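Local structure of DNA replication and repair protein RecF (Caldanaerobacter subterraneus subsp. tengcongensis, 5Z69) at residues I201-M215 with L227-V240. The protein probably binds ATP and single-stranded DNA, acting as a recombination mediator of the RecFOR pathway in DNA repair and replication. Numbering follows the deposited sequence.
Sequences IKVRNNYLEKLKNSM and LEIIYLNSAGVKEV
Asn233, whose CB approaches CG2 of Ile201, has its OD1 gripped by two backbone amides: Ala235 N reaches OD1 at 3.0 Å, in the carbonyl plane on a lone pair, which defines an Asx turn, and Val237 N comes from 3.2 Å, tilted from that plane. The amide is locked at its other end by Asn233 ND2 to Val237 O (2.7 Å), so its flip is decided. Asn233 CB lies over one face of the Tyr231 ring and Leu208 CD1 over the opposite one, both offset toward the rim; Leu208 CD1, 3.9 Å from the centroid and 27° off the normal, makes a CH-pi contact. CG of Tyr231 stands anti to the backbone N (chi1 177°), which sends the ring from the strand to helix 201-215. There Asn205 OD1 meets the ring edge in plane, and Ile201, crossing the ring at about a right angle, brings its CA to 3.4 Å from Tyr231 OH. The same hydroxyl hydrogen-bonds Glu274, which also salt-bridges Arg204. A phenylalanine in place of Tyr231 would lack the hydroxyl and is likely to leave Glu274 without one of its polar mates. Val240 CG2 presses on Asn205 CG at 3.4 Å. Farther along, Ile229 CD1 packs against Leu211 CD2 and Met215 SD, and Lys212 lays its CG on Leu227 CD1 (3.6 Å) before bending off to bond Asn213 OD1 through NZ; Glu228 OE1 touches Lys212 CG but accepts from Ile229 N. With strand and helix nearly antiparallel (166°) and no hydrogen bond crossing, helix 186-222 packs on strand 227-232 through van der Waals contacts shared by carbons of polar residues, while Glu274 satisfies Tyr231 OH and Ser234 OG.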
loop_
_atom_site.group_PDB
_atom_site.type_symbol
_atom_site.label_atom_id
_atom_site.label_comp_id
_atom_site.label_asym_id
_atom_site.label_seq_id
_atom_site.Cartn_x
_atom_site.Cartn_y
_atom_site.Cartn_z
ATOM N N ILE A 201 -4.693 -3.676 -14.904
ATOM C CA ILE A 201 -3.939 -4.260 -13.798
ATOM C C ILE A 201 -3.063 -5.396 -14.307
ATOM O O ILE A 201 -1.878 -5.478 -13.976
ATOM C CB ILE A 201 -4.884 -4.768 -12.687
ATOM C CG1 ILE A 201 -5.404 -3.578 -11.886
ATOM C CG2 ILE A 201 -4.170 -5.781 -11.775
ATOM C CD1 ILE A 201 -6.691 -3.856 -11.140
ATOM N N LYS A 202 -3.634 -6.248 -15.153
ATOM C CA LYS A 202 -2.890 -7.387 -15.682
ATOM C C LYS A 202 -1.631 -6.942 -16.425
ATOM O O LYS A 202 -0.544 -7.489 -16.215
ATOM C CB LYS A 202 -3.770 -8.228 -16.611
ATOM C CG LYS A 202 -3.063 -9.484 -17.100
ATOM C CD LYS A 202 -3.375 -9.818 -18.547
ATOM C CE LYS A 202 -2.644 -8.874 -19.503
ATOM N NZ LYS A 202 -2.844 -9.212 -20.949
ATOM N N VAL A 203 -1.766 -5.939 -17.284
ATOM C CA VAL A 203 -0.615 -5.488 -18.042
ATOM C C VAL A 203 0.383 -4.734 -17.169
ATOM O O VAL A 203 1.604 -4.884 -17.336
ATOM C CB VAL A 203 -1.039 -4.596 -19.218
ATOM C CG1 VAL A 203 0.198 -3.977 -19.888
ATOM C CG2 VAL A 203 -1.870 -5.403 -20.205
ATOM N N ARG A 204 -0.120 -3.925 -16.243
ATOM C CA ARG A 204 0.771 -3.229 -15.319
ATOM C C ARG A 204 1.619 -4.226 -14.540
ATOM O O ARG A 204 2.813 -3.992 -14.317
ATOM C CB ARG A 204 -0.003 -2.347 -14.347
ATOM C CG ARG A 204 -0.484 -1.031 -14.941
ATOM C CD ARG A 204 -1.182 -0.189 -13.880
ATOM N NE ARG A 204 -1.598 1.084 -14.441
ATOM C CZ ARG A 204 -2.258 2.020 -13.779
ATOM N NH1 ARG A 204 -2.597 1.832 -12.504
ATOM N NH2 ARG A 204 -2.587 3.147 -14.397
ATOM N N ASN A 205 0.997 -5.336 -14.137
ATOM C CA ASN A 205 1.719 -6.396 -13.425
ATOM C C ASN A 205 2.799 -7.016 -14.294
ATOM O O ASN A 205 3.934 -7.214 -13.847
ATOM C CB ASN A 205 0.769 -7.493 -12.954
ATOM C CG ASN A 205 1.439 -8.462 -11.977
ATOM O OD1 ASN A 205 1.768 -8.096 -10.853
ATOM N ND2 ASN A 205 1.652 -9.688 -12.419
ATOM N N ASN A 206 2.447 -7.338 -15.535
ATOM C CA ASN A 206 3.431 -7.867 -16.480
ATOM C C ASN A 206 4.653 -6.954 -16.590
ATOM O O ASN A 206 5.788 -7.422 -16.612
ATOM C CB ASN A 206 2.819 -8.063 -17.872
ATOM C CG ASN A 206 1.644 -9.031 -17.880
ATOM O OD1 ASN A 206 0.738 -8.907 -18.707
ATOM N ND2 ASN A 206 1.650 -9.995 -16.964
ATOM N N TYR A 207 4.409 -5.644 -16.656
ATOM C CA TYR A 207 5.506 -4.697 -16.835
ATOM C C TYR A 207 6.324 -4.583 -15.538
ATOM O O TYR A 207 7.556 -4.529 -15.572
ATOM C CB TYR A 207 4.990 -3.296 -17.260
ATOM C CG TYR A 207 6.117 -2.333 -17.547
ATOM C CD1 TYR A 207 6.598 -2.160 -18.852
ATOM C CD2 TYR A 207 6.713 -1.598 -16.528
ATOM C CE1 TYR A 207 7.642 -1.287 -19.117
ATOM C CE2 TYR A 207 7.754 -0.730 -16.783
ATOM C CZ TYR A 207 8.211 -0.571 -18.094
ATOM O OH TYR A 207 9.266 0.278 -18.367
ATOM N N LEU A 208 5.632 -4.519 -14.408
ATOM C CA LEU A 208 6.306 -4.393 -13.126
ATOM C C LEU A 208 7.177 -5.640 -12.831
ATOM O O LEU A 208 8.274 -5.501 -12.271
ATOM C CB LEU A 208 5.286 -4.131 -12.022
ATOM C CG LEU A 208 4.699 -2.719 -12.058
ATOM C CD1 LEU A 208 3.581 -2.647 -11.093
ATOM C CD2 LEU A 208 5.708 -1.619 -11.748
ATOM N N GLU A 209 6.688 -6.823 -13.208
ATOM C CA GLU A 209 7.501 -8.051 -13.201
ATOM C C GLU A 209 8.790 -7.845 -13.947
ATOM O O GLU A 209 9.862 -8.084 -13.413
ATOM C CB GLU A 209 6.772 -9.211 -13.879
ATOM C CG GLU A 209 5.743 -9.967 -13.032
ATOM C CD GLU A 209 5.306 -11.251 -13.720
ATOM O OE1 GLU A 209 4.087 -11.419 -13.954
ATOM O OE2 GLU A 209 6.197 -12.083 -14.018
ATOM N N LYS A 210 8.684 -7.416 -15.206
ATOM C CA LYS A 210 9.879 -7.153 -16.010
ATOM C C LYS A 210 10.720 -6.049 -15.401
ATOM O O LYS A 210 11.945 -6.138 -15.386
ATOM C CB LYS A 210 9.493 -6.788 -17.440
ATOM C CG LYS A 210 8.884 -7.935 -18.185
ATOM C CD LYS A 210 8.317 -7.498 -19.526
ATOM C CE LYS A 210 7.855 -8.702 -20.329
ATOM N NZ LYS A 210 6.993 -8.306 -21.463
ATOM N N LEU A 211 10.061 -5.012 -14.888
ATOM C CA LEU A 211 10.769 -3.900 -14.274
ATOM C C LEU A 211 11.618 -4.396 -13.101
ATOM O O LEU A 211 12.795 -4.063 -12.992
ATOM C CB LEU A 211 9.788 -2.817 -13.804
ATOM C CG LEU A 211 10.462 -1.598 -13.168
ATOM C CD1 LEU A 211 11.393 -0.981 -14.207
ATOM C CD2 LEU A 211 9.466 -0.555 -12.660
ATOM N N LYS A 212 11.025 -5.208 -12.234
ATOM C CA LYS A 212 11.755 -5.714 -11.069
ATOM C C LYS A 212 12.976 -6.563 -11.487
ATOM O O LYS A 212 14.083 -6.334 -11.002
ATOM C CB LYS A 212 10.806 -6.503 -10.160
ATOM C CG LYS A 212 11.340 -6.787 -8.753
ATOM C CD LYS A 212 11.985 -8.151 -8.666
ATOM C CE LYS A 212 10.988 -9.247 -9.006
ATOM N NZ LYS A 212 10.976 -9.579 -10.459
ATOM N N ASN A 213 12.784 -7.512 -12.402
ATOM C CA ASN A 213 13.897 -8.313 -12.931
ATOM C C ASN A 213 15.063 -7.481 -13.452
ATOM O O ASN A 213 16.217 -7.707 -13.087
ATOM C CB ASN A 213 13.440 -9.217 -14.079
ATOM C CG ASN A 213 12.382 -10.210 -13.670
ATOM O OD1 ASN A 213 12.309 -10.627 -12.514
ATOM N ND2 ASN A 213 11.552 -10.611 -14.632
ATOM N N SER A 214 14.755 -6.537 -14.337
ATOM C CA SER A 214 15.787 -5.723 -14.952
ATOM C C SER A 214 16.444 -4.794 -13.940
ATOM O O SER A 214 17.657 -4.611 -13.953
ATOM C CB SER A 214 15.208 -4.904 -16.115
ATOM O OG SER A 214 16.246 -4.239 -16.802
ATOM N N MET A 215 15.647 -4.206 -13.060
ATOM C CA MET A 215 16.202 -3.301 -12.064
ATOM C C MET A 215 17.068 -4.028 -11.046
ATOM O O MET A 215 18.035 -3.457 -10.551
ATOM C CB MET A 215 15.109 -2.566 -11.299
ATOM C CG MET A 215 14.382 -1.495 -12.039
ATOM S SD MET A 215 13.220 -0.767 -10.872
ATOM C CE MET A 215 14.196 0.451 -10.052
ATOM N N LEU A 227 16.748 -5.491 -4.834
ATOM C CA LEU A 227 15.536 -4.752 -5.209
ATOM C C LEU A 227 14.293 -5.605 -5.094
ATOM O O LEU A 227 14.261 -6.744 -5.571
ATOM C CB LEU A 227 15.622 -4.217 -6.659
ATOM C CG LEU A 227 14.557 -3.243 -7.213
ATOM C CD1 LEU A 227 13.338 -3.894 -7.862
ATOM C CD2 LEU A 227 14.142 -2.252 -6.175
ATOM N N GLU A 228 13.260 -5.034 -4.492
ATOM C CA GLU A 228 11.932 -5.609 -4.602
ATOM C C GLU A 228 10.917 -4.538 -5.058
ATOM O O GLU A 228 11.072 -3.346 -4.769
ATOM C CB GLU A 228 11.488 -6.251 -3.272
ATOM C CG GLU A 228 10.235 -7.127 -3.405
ATOM C CD GLU A 228 10.342 -8.118 -4.554
ATOM O OE1 GLU A 228 9.906 -7.783 -5.677
ATOM O OE2 GLU A 228 10.879 -9.226 -4.336
ATOM N N ILE A 229 9.889 -4.971 -5.785
ATOM C CA ILE A 229 8.819 -4.074 -6.204
ATOM C C ILE A 229 7.476 -4.622 -5.784
ATOM O O ILE A 229 7.131 -5.747 -6.137
ATOM C CB ILE A 229 8.819 -3.845 -7.749
ATOM C CG1 ILE A 229 9.990 -2.951 -8.140
ATOM C CG2 ILE A 229 7.517 -3.201 -8.216
ATOM C CD1 ILE A 229 10.045 -2.627 -9.576
ATOM N N ILE A 230 6.717 -3.819 -5.043
ATOM C CA ILE A 230 5.376 -4.212 -4.607
ATOM C C ILE A 230 4.306 -3.409 -5.340
ATOM O O ILE A 230 4.276 -2.183 -5.264
ATOM C CB ILE A 230 5.174 -4.013 -3.088
ATOM C CG1 ILE A 230 6.301 -4.684 -2.303
ATOM C CG2 ILE A 230 3.811 -4.551 -2.661
ATOM C CD1 ILE A 230 6.387 -6.164 -2.542
ATOM N N TYR A 231 3.433 -4.117 -6.043
ATOM C CA TYR A 231 2.370 -3.502 -6.813
ATOM C C TYR A 231 1.095 -3.439 -5.980
ATOM O O TYR A 231 0.419 -4.449 -5.774
ATOM C CB TYR A 231 2.149 -4.286 -8.121
ATOM C CG TYR A 231 1.016 -3.795 -9.014
ATOM C CD1 TYR A 231 0.505 -2.495 -8.907
ATOM C CD2 TYR A 231 0.458 -4.645 -9.964
ATOM C CE1 TYR A 231 -0.529 -2.067 -9.717
ATOM C CE2 TYR A 231 -0.572 -4.224 -10.788
ATOM C CZ TYR A 231 -1.054 -2.939 -10.663
ATOM O OH TYR A 231 -2.084 -2.549 -11.470
ATOM N N LEU A 232 0.774 -2.235 -5.511
ATOM C CA LEU A 232 -0.444 -2.001 -4.742
ATOM C C LEU A 232 -1.631 -1.781 -5.665
ATOM O O LEU A 232 -2.092 -0.638 -5.833
ATOM C CB LEU A 232 -0.273 -0.793 -3.816
ATOM C CG LEU A 232 0.937 -0.845 -2.882
ATOM C CD1 LEU A 232 0.871 0.283 -1.861
ATOM C CD2 LEU A 232 0.990 -2.199 -2.200
ATOM N N ASN A 233 -2.131 -2.859 -6.264
ATOM C CA ASN A 233 -3.253 -2.732 -7.191
ATOM C C ASN A 233 -4.593 -2.578 -6.474
ATOM O O ASN A 233 -4.721 -2.851 -5.263
ATOM C CB ASN A 233 -3.301 -3.918 -8.160
ATOM C CG ASN A 233 -3.635 -5.221 -7.480
ATOM O OD1 ASN A 233 -4.796 -5.491 -7.162
ATOM N ND2 ASN A 233 -2.624 -6.055 -7.278
ATOM N N SER A 234 -5.592 -2.139 -7.230
ATOM C CA SER A 234 -6.862 -1.716 -6.646
ATOM C C SER A 234 -7.804 -2.893 -6.403
ATOM O O SER A 234 -8.885 -2.720 -5.837
ATOM C CB SER A 234 -7.544 -0.684 -7.546
ATOM O OG SER A 234 -7.454 -1.059 -8.914
ATOM N N ALA A 235 -7.393 -4.072 -6.854
ATOM C CA ALA A 235 -8.165 -5.292 -6.679
ATOM C C ALA A 235 -7.779 -5.966 -5.353
ATOM O O ALA A 235 -8.439 -6.911 -4.944
ATOM C CB ALA A 235 -7.943 -6.244 -7.831
ATOM N N GLY A 236 -6.705 -5.469 -4.738
ATOM C CA GLY A 236 -6.212 -5.915 -3.456
ATOM C C GLY A 236 -5.592 -7.308 -3.601
ATOM O O GLY A 236 -5.414 -8.030 -2.637
ATOM N N VAL A 237 -5.225 -7.663 -4.833
ATOM C CA VAL A 237 -4.751 -9.024 -5.100
ATOM C C VAL A 237 -3.208 -9.055 -5.039
ATOM O O VAL A 237 -2.531 -8.316 -5.782
ATOM C CB VAL A 237 -5.283 -9.482 -6.477
ATOM C CG1 VAL A 237 -4.685 -10.818 -6.933
ATOM C CG2 VAL A 237 -6.778 -9.588 -6.445
ATOM N N LYS A 238 -2.657 -9.850 -4.127
ATOM C CA LYS A 238 -1.205 -9.833 -3.863
ATOM C C LYS A 238 -0.410 -10.554 -4.956
ATOM O O LYS A 238 0.788 -10.311 -5.111
ATOM C CB LYS A 238 -0.884 -10.440 -2.488
ATOM C CG LYS A 238 0.152 -9.635 -1.679
ATOM C CD LYS A 238 1.019 -10.525 -0.800
ATOM C CE LYS A 238 0.173 -11.478 0.027
ATOM N NZ LYS A 238 1.002 -12.499 0.744
ATOM N N GLU A 239 -1.091 -11.430 -5.700
ATOM C CA GLU A 239 -0.520 -12.141 -6.846
ATOM C C GLU A 239 -1.530 -12.212 -8.018
ATOM O O GLU A 239 -2.445 -13.021 -7.967
ATOM C CB GLU A 239 -0.094 -13.547 -6.400
ATOM N N VAL A 240 -1.366 -11.398 -9.069
ATOM C CA VAL A 240 -2.454 -11.154 -10.026
ATOM C C VAL A 240 -2.331 -12.021 -11.302
ATOM O O VAL A 240 -1.304 -12.012 -11.979
ATOM C CB VAL A 240 -2.551 -9.577 -10.366
ATOM C CG1 VAL A 240 -2.134 -8.643 -9.150
ATOM C CG2 VAL A 240 -1.816 -9.174 -11.627
#